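Local coordinates for protein terminase large subunit (Thermus phage G20c, PDB 5M1P) that cuts the viral genome with a metal-dependent RNase H-like nuclease domain and, as an ATP-driven motor, packs it into empty procapsids, at residues Val27-Arg32 with Ala61-Glu66; Asn155-Arg160 with Arg169-Gly174. All coordinates share one frame; numbering follows the deposited sequence.

Interaction 1: residues Val27-Arg32 with Ala61-Glu66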
ATOM      1  N   VAL A  27       9.075  -3.633 -10.554  1.00 10.76           N
ATOM      2  CA  VAL A  27       8.992  -2.419 -11.363  1.00 10.98           C
ATOM      3  C   VAL A  27       8.152  -2.739 -12.575  1.00 10.23           C
ATOM      4  O   VAL A  27       8.555  -3.545 -13.412  1.00 10.77           O
ATOM      5  CB  VAL A  27      10.378  -1.905 -11.810  1.00 11.38           C
ATOM      6  CG1 VAL A  27      10.246  -0.585 -12.576  1.00 11.80           C
ATOM      7  CG2 VAL A  27      11.276  -1.709 -10.597  1.00 11.71           C
ATOM      8  N   VAL A  28       6.982  -2.109 -12.652  1.00 10.28           N
ATOM      9  CA  VAL A  28       6.079  -2.249 -13.788  1.00 10.42           C
ATOM     10  C   VAL A  28       6.495  -1.274 -14.879  1.00 10.79           C
ATOM     11  O   VAL A  28       6.584  -1.628 -16.062  1.00 11.29           O
ATOM     12  CB  VAL A  28       4.613  -1.993 -13.382  1.00 10.56           C
ATOM     13  CG1 VAL A  28       3.705  -2.025 -14.599  1.00 10.85           C
ATOM     14  CG2 VAL A  28       4.161  -3.057 -12.389  1.00 10.64           C
ATOM     15  N   GLU A  29       6.711  -0.028 -14.494  1.00 11.12           N
ATOM     16  CA  GLU A  29       7.177   0.954 -15.450  1.00 12.24           C
ATOM     17  C   GLU A  29       7.974   2.037 -14.778  1.00 11.47           C
ATOM     18  O   GLU A  29       7.739   2.404 -13.615  1.00 11.30           O
ATOM     19  CB  GLU A  29       6.022   1.528 -16.247  1.00 14.16           C
ATOM     20  CG  GLU A  29       4.987   2.283 -15.455  1.00 15.70           C
ATOM     21  CD  GLU A  29       3.792   2.641 -16.312  1.00 17.88           C
ATOM     22  OE1 GLU A  29       3.709   3.801 -16.756  1.00 20.67           O
ATOM     23  OE2 GLU A  29       2.956   1.746 -16.570  1.00 20.19           O
ATOM     24  N   ASP A  30       8.936   2.549 -15.534  1.00 10.85           N
ATOM     25  CA  ASP A  30       9.803   3.595 -15.028  1.00 11.02           C
ATOM     26  C   ASP A  30       9.048   4.917 -15.056  1.00 10.57           C
ATOM     27  O   ASP A  30       7.980   5.038 -15.662  1.00 10.50           O
ATOM     28  CB  ASP A  30      11.113   3.635 -15.822  1.00 11.61           C
ATOM     29  CG  ASP A  30      12.041   2.466 -15.489  1.00 12.34           C
ATOM     30  OD1 ASP A  30      12.103   2.033 -14.318  1.00 13.80           O
ATOM     31  OD2 ASP A  30      12.748   1.997 -16.394  1.00 12.47           O
ATOM     32  N   TYR A  31       9.591   5.892 -14.335  1.00 10.25           N
ATOM     33  CA  TYR A  31       9.010   7.218 -14.209  1.00 10.59           C
ATOM     34  C   TYR A  31       8.688   7.859 -15.571  1.00 10.97           C
ATOM     35  O   TYR A  31       9.537   7.892 -16.466  1.00 11.15           O
ATOM     36  CB  TYR A  31      10.010   8.094 -13.464  1.00 10.43           C
ATOM     37  CG  TYR A  31       9.626   9.548 -13.318  1.00 10.22           C
ATOM     38  CD1 TYR A  31       8.360   9.922 -12.839  1.00 10.19           C
ATOM     39  CD2 TYR A  31      10.545  10.559 -13.603  1.00 10.54           C
ATOM     40  CE1 TYR A  31       8.010  11.245 -12.666  1.00 10.47           C
ATOM     41  CE2 TYR A  31      10.212  11.889 -13.428  1.00 10.65           C
ATOM     42  CZ  TYR A  31       8.942  12.238 -12.979  1.00 10.58           C
ATOM     43  OH  TYR A  31       8.600  13.567 -12.816  1.00 11.52           O
ATOM     44  N   ARG A  32       7.468   8.388 -15.690  1.00 11.83           N
ATOM     45  CA  ARG A  32       7.025   9.225 -16.815  1.00 13.63           C
ATOM     46  C   ARG A  32       6.852  10.644 -16.269  1.00 13.55           C
ATOM     47  O   ARG A  32       5.972  10.867 -15.451  1.00 12.82           O
ATOM     48  CB  ARG A  32       5.655   8.758 -17.311  1.00 15.65           C
ATOM     49  CG  ARG A  32       5.554   7.373 -17.918  1.00 17.01           C
ATOM     50  CD  ARG A  32       4.104   7.138 -18.325  1.00 18.49           C
ATOM     51  NE  ARG A  32       3.579   8.192 -19.209  1.00 19.57           N
ATOM     52  CZ  ARG A  32       3.428   8.105 -20.534  1.00 20.76           C
ATOM     53  NH1 ARG A  32       3.753   7.002 -21.206  1.00 21.79           N
ATOM     54  NH2 ARG A  32       2.934   9.146 -21.201  1.00 21.63           N
ATOM     55  N   ALA A  61      -2.523   3.154 -12.353  1.00 10.56           N
ATOM     56  CA  ALA A  61      -1.724   1.935 -12.325  1.00 10.56           C
ATOM     57  C   ALA A  61      -0.550   2.038 -11.368  1.00  9.94           C
ATOM     58  O   ALA A  61       0.115   3.067 -11.288  1.00  9.77           O
ATOM     59  CB  ALA A  61      -1.229   1.595 -13.720  1.00 10.76           C
ATOM     60  N   ILE A  62      -0.300   0.956 -10.642  1.00  9.74           N
ATOM     61  CA  ILE A  62       0.899   0.837  -9.842  1.00  9.82           C
ATOM     62  C   ILE A  62       2.094   0.728 -10.787  1.00  9.69           C
ATOM     63  O   ILE A  62       2.126  -0.129 -11.686  1.00 11.14           O
ATOM     64  CB  ILE A  62       0.835  -0.388  -8.902  1.00  9.95           C
ATOM     65  CG1 ILE A  62      -0.296  -0.229  -7.876  1.00 10.17           C
ATOM     66  CG2 ILE A  62       2.178  -0.647  -8.237  1.00 10.32           C
ATOM     67  CD1 ILE A  62      -0.153   0.963  -6.954  1.00 10.00           C
ATOM     68  N   ALA A  63       3.052   1.632 -10.611  1.00  9.28           N
ATOM     69  CA  ALA A  63       4.278   1.667 -11.411  1.00  9.22           C
ATOM     70  C   ALA A  63       5.394   0.855 -10.776  1.00  8.98           C
ATOM     71  O   ALA A  63       6.267   0.337 -11.473  1.00  9.08           O
ATOM     72  CB  ALA A  63       4.734   3.104 -11.598  1.00  9.46           C
ATOM     73  N   CYS A  64       5.394   0.756  -9.440  1.00  8.77           N
ATOM     74  CA  CYS A  64       6.463   0.090  -8.713  1.00  9.46           C
ATOM     75  C   CYS A  64       5.933  -0.271  -7.336  1.00  9.21           C
ATOM     76  O   CYS A  64       5.167   0.506  -6.755  1.00  8.63           O
ATOM     77  CB  CYS A  64       7.649   1.047  -8.586  1.00  9.97           C
ATOM     78  SG  CYS A  64       9.100   0.305  -7.829  1.00 11.73           S
ATOM     79  N   LEU A  65       6.308  -1.440  -6.837  1.00  9.36           N
ATOM     80  CA  LEU A  65       5.959  -1.830  -5.477  1.00  9.55           C
ATOM     81  C   LEU A  65       7.199  -2.384  -4.812  1.00  9.58           C
ATOM     82  O   LEU A  65       7.817  -3.290  -5.349  1.00  9.90           O
ATOM     83  CB  LEU A  65       4.840  -2.868  -5.512  1.00  9.91           C
ATOM     84  CG  LEU A  65       4.311  -3.260  -4.119  1.00 10.42           C
ATOM     85  CD1 LEU A  65       2.809  -3.481  -4.187  1.00 10.82           C
ATOM     86  CD2 LEU A  65       5.013  -4.475  -3.541  1.00 10.58           C
ATOM     87  N   GLU A  66       7.573  -1.828  -3.662  1.00  9.16           N
ATOM     88  CA  GLU A  66       8.743  -2.282  -2.923  1.00  9.87           C
ATOM     89  C   GLU A  66       8.268  -2.890  -1.626  1.00  9.68           C
ATOM     90  O   GLU A  66       7.423  -2.307  -0.944  1.00 10.46           O
ATOM     91  CB  GLU A  66       9.714  -1.127  -2.659  1.00 10.41           C
ATOM     92  CG  GLU A  66      11.012  -1.583  -2.007  1.00 11.37           C
ATOM     93  CD  GLU A  66      12.146  -0.586  -2.134  1.00 12.25           C
ATOM     94  OE1 GLU A  66      11.904   0.573  -2.508  1.00 14.05           O
ATOM     95  OE2 GLU A  66      13.302  -0.987  -1.874  1.00 14.11           O
TER
HETATM   96  O   HOH W   1       2.083   0.748 -14.485  1.00 20.92           O

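Interaction 2: residues Asn155-Arg160 with Arg169-Gly174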
ATOM      1  N   ASN A 155      -7.159 -13.177   0.260  1.00  9.95           N
ATOM      2  CA  ASN A 155      -7.327 -13.604   1.659  1.00  9.79           C
ATOM      3  C   ASN A 155      -7.699 -12.489   2.628  1.00  9.64           C
ATOM      4  O   ASN A 155      -7.711 -12.719   3.837  1.00 10.32           O
ATOM      5  CB  ASN A 155      -6.088 -14.369   2.138  1.00 10.13           C
ATOM      6  CG  ASN A 155      -6.142 -15.838   1.768  1.00 10.51           C
ATOM      7  OD1 ASN A 155      -6.898 -16.223   0.872  1.00 11.83           O
ATOM      8  ND2 ASN A 155      -5.372 -16.664   2.462  1.00 10.73           N
ATOM      9  N   PHE A 156      -8.080 -11.316   2.133  1.00  9.23           N
ATOM     10  CA  PHE A 156      -8.520 -10.240   3.011  1.00  9.44           C
ATOM     11  C   PHE A 156     -10.024 -10.361   3.207  1.00  9.58           C
ATOM     12  O   PHE A 156     -10.774 -10.319   2.233  1.00 10.44           O
ATOM     13  CB  PHE A 156      -8.145  -8.901   2.391  1.00  9.20           C
ATOM     14  CG  PHE A 156      -8.091  -7.786   3.380  1.00  9.35           C
ATOM     15  CD1 PHE A 156      -7.116  -7.791   4.381  1.00  9.51           C
ATOM     16  CD2 PHE A 156      -9.006  -6.736   3.325  1.00  9.40           C
ATOM     17  CE1 PHE A 156      -7.047  -6.765   5.299  1.00  9.55           C
ATOM     18  CE2 PHE A 156      -8.935  -5.703   4.238  1.00  9.65           C
ATOM     19  CZ  PHE A 156      -7.960  -5.721   5.230  1.00  9.63           C
ATOM     20  N   ARG A 157     -10.465 -10.533   4.457  1.00  9.51           N
ATOM     21  CA  ARG A 157     -11.830 -10.952   4.759  1.00 10.07           C
ATOM     22  C   ARG A 157     -12.498 -10.124   5.840  1.00  9.86           C
ATOM     23  O   ARG A 157     -11.842  -9.429   6.619  1.00  9.59           O
ATOM     24  CB  ARG A 157     -11.853 -12.408   5.203  1.00 10.92           C
ATOM     25  CG  ARG A 157     -11.090 -13.372   4.331  1.00 11.86           C
ATOM     26  CD  ARG A 157     -11.597 -13.492   2.906  1.00 12.92           C
ATOM     27  NE  ARG A 157     -10.772 -14.469   2.198  1.00 13.82           N
ATOM     28  CZ  ARG A 157     -10.836 -15.791   2.381  1.00 14.22           C
ATOM     29  NH1 ARG A 157     -11.697 -16.335   3.242  1.00 14.98           N
ATOM     30  NH2 ARG A 157     -10.019 -16.587   1.706  1.00 14.98           N
ATOM     31  N   TYR A 158     -13.824 -10.251   5.879  1.00 10.09           N
ATOM     32  CA  TYR A 158     -14.669  -9.625   6.886  1.00 10.70           C
ATOM     33  C   TYR A 158     -14.868 -10.557   8.068  1.00 11.04           C
ATOM     34  O   TYR A 158     -15.139 -11.739   7.898  1.00 11.00           O
ATOM     35  CB  TYR A 158     -16.053  -9.320   6.314  1.00 10.97           C
ATOM     36  CG  TYR A 158     -16.122  -8.192   5.332  1.00 11.15           C
ATOM     37  CD1 TYR A 158     -15.944  -6.882   5.744  1.00 11.59           C
ATOM     38  CD2 TYR A 158     -16.432  -8.425   3.989  1.00 11.38           C
ATOM     39  CE1 TYR A 158     -16.056  -5.826   4.847  1.00 12.00           C
ATOM     40  CE2 TYR A 158     -16.539  -7.374   3.085  1.00 11.75           C
ATOM     41  CZ  TYR A 158     -16.337  -6.077   3.520  1.00 11.92           C
ATOM     42  OH  TYR A 158     -16.438  -5.022   2.649  1.00 12.72           O
ATOM     43  N   TYR A 159     -14.760  -9.994   9.266  1.00 11.55           N
ATOM     44  CA  TYR A 159     -15.120 -10.658  10.518  1.00 12.63           C
ATOM     45  C   TYR A 159     -15.964  -9.690  11.346  1.00 13.11           C
ATOM     46  O   TYR A 159     -16.193  -8.556  10.938  1.00 14.19           O
ATOM     47  CB  TYR A 159     -13.855 -11.078  11.259  1.00 12.98           C
ATOM     48  CG  TYR A 159     -13.025 -12.035  10.453  1.00 13.25           C
ATOM     49  CD1 TYR A 159     -13.328 -13.388  10.438  1.00 13.82           C
ATOM     50  CD2 TYR A 159     -11.964 -11.590   9.667  1.00 13.28           C
ATOM     51  CE1 TYR A 159     -12.590 -14.279   9.685  1.00 13.50           C
ATOM     52  CE2 TYR A 159     -11.218 -12.468   8.911  1.00 13.33           C
ATOM     53  CZ  TYR A 159     -11.537 -13.812   8.917  1.00 13.59           C
ATOM     54  OH  TYR A 159     -10.819 -14.696   8.158  1.00 14.45           O
ATOM     55  N   ARG A 160     -16.425 -10.151  12.510  1.00 12.91           N
ATOM     56  CA  ARG A 160     -17.171  -9.322  13.443  1.00 13.36           C
ATOM     57  C   ARG A 160     -16.568  -9.452  14.823  1.00 13.52           C
ATOM     58  O   ARG A 160     -16.190 -10.543  15.230  1.00 13.65           O
ATOM     59  CB  ARG A 160     -18.654  -9.724  13.447  1.00 13.64           C
ATOM     60  CG  ARG A 160     -19.408  -9.269  12.197  1.00 13.94           C
ATOM     61  CD  ARG A 160     -19.841  -7.813  12.278  1.00 14.20           C
ATOM     62  NE  ARG A 160     -20.149  -7.230  10.968  1.00 14.10           N
ATOM     63  CZ  ARG A 160     -20.622  -6.000  10.782  1.00 14.37           C
ATOM     64  NH1 ARG A 160     -20.872  -5.547   9.551  1.00 14.86           N
ATOM     65  NH2 ARG A 160     -20.847  -5.202  11.820  1.00 14.31           N
ATOM     66  N   ARG A 169      -9.527  -8.083   7.971  1.00 10.58           N
ATOM     67  CA  ARG A 169      -8.172  -8.566   8.184  1.00 10.59           C
ATOM     68  C   ARG A 169      -7.891  -9.793   7.345  1.00  9.86           C
ATOM     69  O   ARG A 169      -8.787 -10.392   6.750  1.00  9.45           O
ATOM     70  CB  ARG A 169      -7.922  -8.871   9.670  1.00 11.34           C
ATOM     71  CG  ARG A 169      -8.826  -9.943  10.244  1.00 12.13           C
ATOM     72  CD  ARG A 169      -8.209 -10.582  11.472  1.00 13.03           C
ATOM     73  NE  ARG A 169      -9.044 -11.634  12.022  1.00 13.73           N
ATOM     74  CZ  ARG A 169     -10.062 -11.446  12.851  1.00 14.92           C
ATOM     75  NH1 ARG A 169     -10.420 -10.227  13.247  1.00 15.73           N
ATOM     76  NH2 ARG A 169     -10.726 -12.504  13.301  1.00 15.12           N
ATOM     77  N   ALA A 170      -6.623 -10.180   7.343  1.00  9.69           N
ATOM     78  CA  ALA A 170      -6.197 -11.400   6.691  1.00  9.81           C
ATOM     79  C   ALA A 170      -6.853 -12.639   7.281  1.00 10.00           C
ATOM     80  O   ALA A 170      -7.030 -12.767   8.488  1.00 10.09           O
ATOM     81  CB  ALA A 170      -4.696 -11.544   6.762  1.00  9.86           C
ATOM     82  N   TYR A 171      -7.211 -13.547   6.387  1.00 10.16           N
ATOM     83  CA  TYR A 171      -7.610 -14.894   6.742  1.00 10.60           C
ATOM     84  C   TYR A 171      -6.504 -15.585   7.539  1.00 10.32           C
ATOM     85  O   TYR A 171      -5.318 -15.358   7.304  1.00 10.20           O
ATOM     86  CB  TYR A 171      -7.874 -15.666   5.449  1.00 11.79           C
ATOM     87  CG  TYR A 171      -8.104 -17.144   5.594  1.00 13.12           C
ATOM     88  CD1 TYR A 171      -9.346 -17.638   5.978  1.00 14.48           C
ATOM     89  CD2 TYR A 171      -7.089 -18.053   5.309  1.00 14.49           C
ATOM     90  CE1 TYR A 171      -9.570 -19.006   6.080  1.00 15.53           C
ATOM     91  CE2 TYR A 171      -7.298 -19.419   5.415  1.00 15.61           C
ATOM     92  CZ  TYR A 171      -8.531 -19.890   5.808  1.00 15.78           C
ATOM     93  OH  TYR A 171      -8.716 -21.249   5.899  1.00 17.94           O
ATOM     94  N   GLY A 172      -6.904 -16.416   8.496  1.00 10.27           N
ATOM     95  CA  GLY A 172      -5.964 -17.276   9.205  1.00 10.69           C
ATOM     96  C   GLY A 172      -4.989 -16.447  10.006  1.00 10.84           C
ATOM     97  O   GLY A 172      -5.409 -15.604  10.789  1.00 11.09           O
ATOM     98  N   ARG A 173      -3.692 -16.670   9.790  1.00 10.73           N
ATOM     99  CA  ARG A 173      -2.651 -15.902  10.471  1.00 11.15           C
ATOM    100  C   ARG A 173      -1.823 -15.076   9.472  1.00 10.57           C
ATOM    101  O   ARG A 173      -0.615 -14.891   9.626  1.00 10.69           O
ATOM    102  CB  ARG A 173      -1.798 -16.826  11.350  1.00 12.01           C
ATOM    103  CG  ARG A 173      -2.634 -17.486  12.443  1.00 13.21           C
ATOM    104  CD  ARG A 173      -1.811 -18.308  13.420  1.00 14.34           C
ATOM    105  NE  ARG A 173      -2.667 -18.991  14.399  1.00 15.76           N
ATOM    106  CZ  ARG A 173      -3.173 -18.450  15.509  1.00 17.04           C
ATOM    107  NH1 ARG A 173      -2.926 -17.182  15.846  1.00 17.14           N
ATOM    108  NH2 ARG A 173      -3.942 -19.201  16.301  1.00 17.50           N
ATOM    109  N   GLY A 174      -2.510 -14.528   8.471  1.00 10.09           N
ATOM    110  CA  GLY A 174      -1.858 -13.828   7.373  1.00  9.97           C
ATOM    111  C   GLY A 174      -1.552 -12.372   7.623  1.00  9.69           C
ATOM    112  O   GLY A 174      -1.771 -11.830   8.717  1.00  9.66           O
TER
HETATM  113  O   HOH W   2      -3.990 -15.541   4.917  1.00 11.40           O
HETATM  114  O   HOH W   3      -9.327 -17.147   9.852  1.00 24.70           O

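Interaction 1: residues Val27-Arg32 with Ala61-Glu66
Ile62 meets Val28 through its carbonyl group, with Ile62 O 3.5 Å from Val28 CB, while its own side chain turns off toward Leu55 of strand 49-56. A water bridges the same Ile62 O to the carboxylate of Glu29, donating to both. In Glu29, chi1 of 63° sets CG between the backbone N and the carbonyl carbon, against Ala63, and the extended chain beyond it carries OE2 to the water.

Ala63 supplies the acceptor for both direct hydrogen bonds of the contact. Ala63 O accepts from two successive amides of the turning chain: Val28 N at 2.8 Å, lying 38° out of the carbonyl plane, and Glu29 N at 3.1 Å, in that plane and on a lone pair, with the straighter N-H. Two bonds thus grip one carbonyl oxygen of the buried Ala63 just where segment 27-32 leaves the sheet. Ala63 CB lies 4.0 Å from Glu29 CG.

Cys64 forms an antiparallel non-hydrogen-bonded pair with Val27, and on their shared face Cys64 SG touches Val27 CG2 at 4.1 Å. Tyr87 packs against both side chains.

Ala63 and Cys64 together oppose Val54, which makes a classic beta bulge in strand 61-69, within the central mixed sheet of this RNase H-like nuclease.

Interaction 2: residues Asn155-Arg160 with Arg169-Gly174
Phe156 and Ala170 form an antiparallel non-hydrogen-bonded pair in the beta hairpin of strands 156-160 and 166-170, a two-stranded sheet in the RNase H-like domain. The next pair, Arg157 with Arg169, is hydrogen-bonded: Arg157 N donates to Arg169 O at 2.8 Å, and Arg169 N returns a bond to Arg157 O at 3.0 Å. A third backbone bond, from Tyr171 N to Asn155 O, is 2.7 Å long; it continues the pairing past the strand ends, to the residue that follows helix 147-154.

Flat groups supply most of the side-chain contact. The guanidinium of Arg169 stacks on one face of the Tyr159 ring, with planes 4° apart and centres 4.1 Å apart, in an off-centre cation-pi contact. The side chains themselves cross nearly at a right angle: Arg169 rises with CG between its backbone N and carbonyl carbon (chi1 61°), then extends to NE over the ring, and its CG also packs on Tyr159 CD2. On the face of the hairpin shared with Ala170, the Phe156 ring lies against the backbone of Arg169, Phe156 CE1 being 3.6 Å from Arg169 CA.

Tyr171 runs alongside Arg157, its CB over one face of the guanidinium and the two planes 26° apart. That guanidinium is also held by Arg154 O through NE and by Asn5 OD1 through NH1, besides a weak bond from NH2 to Asn155 OD1.

Water completes the polar contacts. One molecule accepts a hydrogen bond from Gly172 N and is linked only weakly to Tyr159 OH. Another accepts from Asn155 ND2 at 3.0 Å and donates to Tyr171 O.

The two contacts lie on opposite sides of the centre of the chain, 28 Å between their centres and about 14 Å between nearest atoms, and do not touch. Interaction 1 lies where the loop after strand 25-27 leaves the central mixed sheet, away from the metal site. Interaction 2, the surface hairpin, is nearer: the side chain of Phe156 is about 9 Å from that of Asp42 and about 12 Å from the bound calcium ion, and the side chain of Ala170 is about 9 Å from that of Asp177. Asp42 and Asp177 both belong to the calcium site; Asp42 ends strand 37-42 of the central sheet, and Asp177 begins helix 177-186, soon after segment 169-174.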